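Local atomic coordinates of biphenyl-2,3-diol 1,2-dioxygenase III-related protein (Vibrio cholerae, PDB entry 3EY8), a protein that binds calcium and belongs to the glyoxalase/dioxygenase superfamily, its substrate and reaction not being established. Residues 37-40 with 41-45; 56-59 with 60-63. The protein carries 9 engineered substitutions. All blocks are in the same frame, centred on the assembly; numbering follows the deposited sequence.

Interaction 1 (37-40 with 41-45); sequences VSFG and SGRIA. Engineered in segment 41-45: Ser41 (natural residue Ala).
Phe39 and Arg43 pack against each other on one face of a hairpin. Arg43 CB sits over the middle of the Phe39 ring in a CH-pi contact, 3.5 Å from the ring centroid and 13° off the ring normal. The first torsion of Phe39 (chi1 58°) sets CG between the backbone N and the carbonyl carbon, which turns the ring across to the opposite strand. Ala45 meets the same ring at its edge, with CB 3.9 Å from Phe39 CE1. Val37 CG2 also touches the methyl, 4.1 Å from Ala45 CB. This is the close-packed face. It continues onto Lys52 and Asn54 of strand 51-57, and Phe39 also packs on Thr106 of the second subunit.

The two strands, 35-39 and 43-48, form an antiparallel beta hairpin at one edge of a four-stranded mixed sheet. Val37 with Ala45 and Phe39 with Arg43 are hydrogen-bonded pairs. Phe39 N reaches Arg43 O at 2.9 Å, and Arg43 N returns to Phe39 O at the same length. Between them, Ser38 and Ile44 are a non-hydrogen-bonded pair.

On the other face the two strands touch less: Ile44 CD1 meets Ser38 CB at 3.6 Å. Helix 21-32 covers Ile44 through Ile21 and Thr25. The turn is looser still and exposed. Engineered Ser41 centres an inverse gamma turn, closed by a weak bond of 3.0 Å from Gly42 N to Gly40 O. Arg43 bends at chi2 (-68°), and its NH1 makes another weak bond, 3.2 Å to Ser41 O.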
loop_
_atom_site.group_PDB
_atom_site.type_symbol
_atom_site.label_atom_id
_atom_site.label_comp_id
_atom_site.label_asym_id
_atom_site.label_seq_id
_atom_site.Cartn_x
_atom_site.Cartn_y
_atom_site.Cartn_z
ATOM N N VAL B 37 -2.440 16.354 -5.817
ATOM C CA VAL B 37 -2.574 16.718 -7.223
ATOM C C VAL B 37 -3.914 16.247 -7.765
ATOM O O VAL B 37 -4.614 15.464 -7.119
ATOM C CB VAL B 37 -1.450 16.104 -8.085
ATOM C CG1 VAL B 37 -0.087 16.577 -7.593
ATOM C CG2 VAL B 37 -1.531 14.582 -8.044
ATOM N N SER B 38 -4.283 16.748 -8.938
ATOM C CA SER B 38 -5.464 16.260 -9.629
ATOM C C SER B 38 -5.137 16.004 -11.089
ATOM O O SER B 38 -4.211 16.597 -11.646
ATOM C CB SER B 38 -6.639 17.232 -9.486
ATOM O OG SER B 38 -6.269 18.549 -9.842
ATOM N N PHE B 39 -5.889 15.104 -11.705
ATOM C CA PHE B 39 -5.646 14.743 -13.091
ATOM C C PHE B 39 -6.911 14.184 -13.719
ATOM O O PHE B 39 -7.866 13.860 -13.014
ATOM C CB PHE B 39 -4.495 13.739 -13.194
ATOM C CG PHE B 39 -4.719 12.465 -12.427
ATOM C CD1 PHE B 39 -4.553 12.430 -11.051
ATOM C CD2 PHE B 39 -5.077 11.296 -13.082
ATOM C CE1 PHE B 39 -4.751 11.259 -10.341
ATOM C CE2 PHE B 39 -5.275 10.119 -12.377
ATOM C CZ PHE B 39 -5.113 10.101 -11.004
ATOM N N GLY B 40 -6.914 14.089 -15.044
ATOM C CA GLY B 40 -8.054 13.565 -15.771
ATOM C C GLY B 40 -9.364 14.213 -15.371
ATOM O O GLY B 40 -9.430 15.417 -15.117
ATOM N N SER B 41 -10.413 13.403 -15.322
ATOM C CA SER B 41 -11.735 13.877 -14.951
ATOM C C SER B 41 -11.879 13.921 -13.432
ATOM O O SER B 41 -12.531 13.063 -12.835
ATOM C CB SER B 41 -12.812 12.978 -15.562
ATOM O OG SER B 41 -14.099 13.554 -15.423
ATOM N N GLY B 42 -11.250 14.915 -12.816
ATOM C CA GLY B 42 -11.384 15.139 -11.389
ATOM C C GLY B 42 -10.862 14.017 -10.511
ATOM O O GLY B 42 -11.390 13.779 -9.425
ATOM N N ARG B 43 -9.830 13.322 -10.978
ATOM C CA ARG B 43 -9.162 12.323 -10.154
ATOM C C ARG B 43 -8.196 13.023 -9.204
ATOM O O ARG B 43 -7.502 13.954 -9.599
ATOM C CB ARG B 43 -8.384 11.328 -11.016
ATOM C CG ARG B 43 -9.235 10.495 -11.960
ATOM C CD ARG B 43 -10.119 9.522 -11.205
ATOM N NE ARG B 43 -10.701 8.522 -12.096
ATOM C CZ ARG B 43 -11.763 8.733 -12.867
ATOM N NH1 ARG B 43 -12.368 9.915 -12.863
ATOM N NH2 ARG B 43 -12.222 7.762 -13.645
ATOM N N ILE B 44 -8.155 12.572 -7.954
ATOM C CA ILE B 44 -7.296 13.189 -6.948
ATOM C C ILE B 44 -6.273 12.184 -6.422
ATOM O O ILE B 44 -6.592 11.010 -6.205
ATOM C CB ILE B 44 -8.117 13.711 -5.758
ATOM C CG1 ILE B 44 -9.197 14.696 -6.225
ATOM C CG2 ILE B 44 -7.202 14.351 -4.715
ATOM C CD1 ILE B 44 -8.664 16.036 -6.711
ATOM N N ALA B 45 -5.045 12.641 -6.215
ATOM C CA ALA B 45 -4.006 11.780 -5.663
ATOM C C ALA B 45 -3.072 12.548 -4.735
ATOM O O ALA B 45 -3.007 13.778 -4.772
ATOM C CB ALA B 45 -3.219 11.119 -6.773
#

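Interaction 2 (56-59 with 60-63); sequences HQLG and HEFE. Engineered in segment 60-63: His60 (natural residue Asn).
Glu61 OE2 accepts a hydrogen bond from Gly59 N at 2.8 Å, and the bond is nearly straight. The N-H meets the anti side of the carboxylate, 15° out of its plane. Glu61 CG stands anti to its carbonyl carbon (chi1 -60°), and a further bend at chi2 carries the carboxylate back over the turn. Leu58 lies alongside, pointing the same way, with CD1 3.6 Å from Glu61 OE2. The other oxygen, OE1, forms a salt bridge with Lys65. The carboxylate is thus held at both oxygens, which should favour its charged form.

His60 N donates to Gln57 O at 2.8 Å, closing the chain reversal. A water spans the same two residues, accepting from Gln57 N and donating to His60 O. The engineered His60 ring lies with one face over Gly59 O. Gln57 points its amide elsewhere, and its OE1 bonds to Ile21 N.

Further along, Phe62 turns an edge to the face of His56 in a T-shaped stack. The centroids are 4.8 Å apart and the planes are at 80°. Phe62 CD1 comes down toward the rim of the imidazole, 3.4 Å from His56 NE2. Buried His56 also packs on Val15 and Thr17 of strand 10-18, so the stack joins the loop to the sheet.

Gln57 to His60 form a type II beta turn, with Gly59 at its third position with positive phi, where glycine is commonly found. The turn takes the chain out of strand 51-57.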
loop_
_atom_site.group_PDB
_atom_site.type_symbol
_atom_site.label_atom_id
_atom_site.label_comp_id
_atom_site.label_asym_id
_atom_site.label_seq_id
_atom_site.Cartn_x
_atom_site.Cartn_y
_atom_site.Cartn_z
ATOM N N HIS B 56 -10.408 7.939 -3.611
ATOM C CA HIS B 56 -11.806 7.886 -4.053
ATOM C C HIS B 56 -12.676 8.376 -2.910
ATOM O O HIS B 56 -12.448 8.017 -1.757
ATOM C CB HIS B 56 -12.241 6.454 -4.368
ATOM C CG HIS B 56 -11.534 5.833 -5.533
ATOM N ND1 HIS B 56 -11.892 4.605 -6.046
ATOM C CD2 HIS B 56 -10.497 6.266 -6.286
ATOM C CE1 HIS B 56 -11.097 4.303 -7.056
ATOM N NE2 HIS B 56 -10.240 5.295 -7.222
ATOM N N GLN B 57 -13.681 9.185 -3.209
ATOM C CA GLN B 57 -14.614 9.554 -2.158
ATOM C C GLN B 57 -15.695 8.494 -2.048
ATOM O O GLN B 57 -16.231 8.026 -3.057
ATOM C CB GLN B 57 -15.231 10.927 -2.400
ATOM C CG GLN B 57 -16.156 11.350 -1.265
ATOM C CD GLN B 57 -16.324 12.852 -1.175
ATOM O OE1 GLN B 57 -15.343 13.606 -1.152
ATOM N NE2 GLN B 57 -17.573 13.296 -1.110
ATOM N N LEU B 58 -15.995 8.094 -0.819
ATOM C CA LEU B 58 -17.049 7.122 -0.577
ATOM C C LEU B 58 -18.325 7.592 -1.276
ATOM O O LEU B 58 -18.758 8.731 -1.095
ATOM C CB LEU B 58 -17.284 6.970 0.926
ATOM C CG LEU B 58 -18.245 5.865 1.365
ATOM C CD1 LEU B 58 -17.711 4.497 0.988
ATOM C CD2 LEU B 58 -18.469 5.958 2.865
ATOM N N GLY B 59 -18.901 6.719 -2.098
ATOM C CA GLY B 59 -20.106 7.046 -2.842
ATOM C C GLY B 59 -19.817 7.550 -4.243
ATOM O O GLY B 59 -20.739 7.801 -5.028
ATOM N N HIS B 60 -18.531 7.706 -4.556
ATOM C CA HIS B 60 -18.093 8.168 -5.867
ATOM C C HIS B 60 -16.842 7.406 -6.275
ATOM O O HIS B 60 -15.868 7.979 -6.750
ATOM C CB HIS B 60 -17.849 9.674 -5.848
ATOM C CG HIS B 60 -19.010 10.449 -5.318
ATOM N ND1 HIS B 60 -20.022 10.918 -6.127
ATOM C CD2 HIS B 60 -19.343 10.803 -4.053
ATOM C CE1 HIS B 60 -20.920 11.545 -5.385
ATOM N NE2 HIS B 60 -20.533 11.485 -4.124
ATOM N N GLU B 61 -16.904 6.091 -6.095
ATOM C CA GLU B 61 -15.766 5.219 -6.315
ATOM C C GLU B 61 -15.618 4.918 -7.790
ATOM O O GLU B 61 -16.582 5.017 -8.542
ATOM C CB GLU B 61 -15.962 3.938 -5.504
ATOM C CG GLU B 61 -16.080 4.235 -4.013
ATOM C CD GLU B 61 -17.215 3.489 -3.341
ATOM O OE1 GLU B 61 -17.347 2.269 -3.564
ATOM O OE2 GLU B 61 -17.971 4.121 -2.572
ATOM N N PHE B 62 -14.409 4.561 -8.208
ATOM C CA PHE B 62 -14.161 4.233 -9.603
ATOM C C PHE B 62 -13.849 2.752 -9.777
ATOM O O PHE B 62 -13.187 2.145 -8.940
ATOM C CB PHE B 62 -13.033 5.096 -10.167
ATOM C CG PHE B 62 -13.211 6.563 -9.903
ATOM C CD1 PHE B 62 -12.381 7.223 -9.014
ATOM C CD2 PHE B 62 -14.229 7.276 -10.521
ATOM C CE1 PHE B 62 -12.546 8.571 -8.759
ATOM C CE2 PHE B 62 -14.397 8.626 -10.269
ATOM C CZ PHE B 62 -13.555 9.271 -9.387
ATOM N N GLU B 63 -14.337 2.183 -10.873
ATOM C CA GLU B 63 -14.209 0.753 -11.149
ATOM C C GLU B 63 -13.030 0.489 -12.076
ATOM O O GLU B 63 -12.761 1.279 -12.975
ATOM C CB GLU B 63 -15.487 0.247 -11.813
ATOM C CG GLU B 63 -16.726 0.376 -10.950
ATOM C CD GLU B 63 -16.852 -0.768 -9.977
ATOM O OE1 GLU B 63 -16.329 -1.860 -10.289
ATOM O OE2 GLU B 63 -17.468 -0.579 -8.908
HETATM O O HOH W 1 -14.122 10.067 -5.840
#

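From the N terminus, the chain runs through strand 10-18 and helix 21-32 before reaching interaction 1, which closes the hairpin between strands 35-39 and 43-48. Strand 51-57 then runs back beside strand 43-48. At its end, interaction 2 turns the chain into the loop that leads to strand 75-79. The two contacts are in series, neither nested nor crossed, with centres about 13 Å apart. They meet where Arg43 makes a cation-pi contact with Phe62, its NH1 3.5 Å from Phe62 CE2. This ties the hairpin to the loop. Both reach the sheet that carries His13, which binds calcium in a crystal structure of this protein, though no calcium is bound to this chain here.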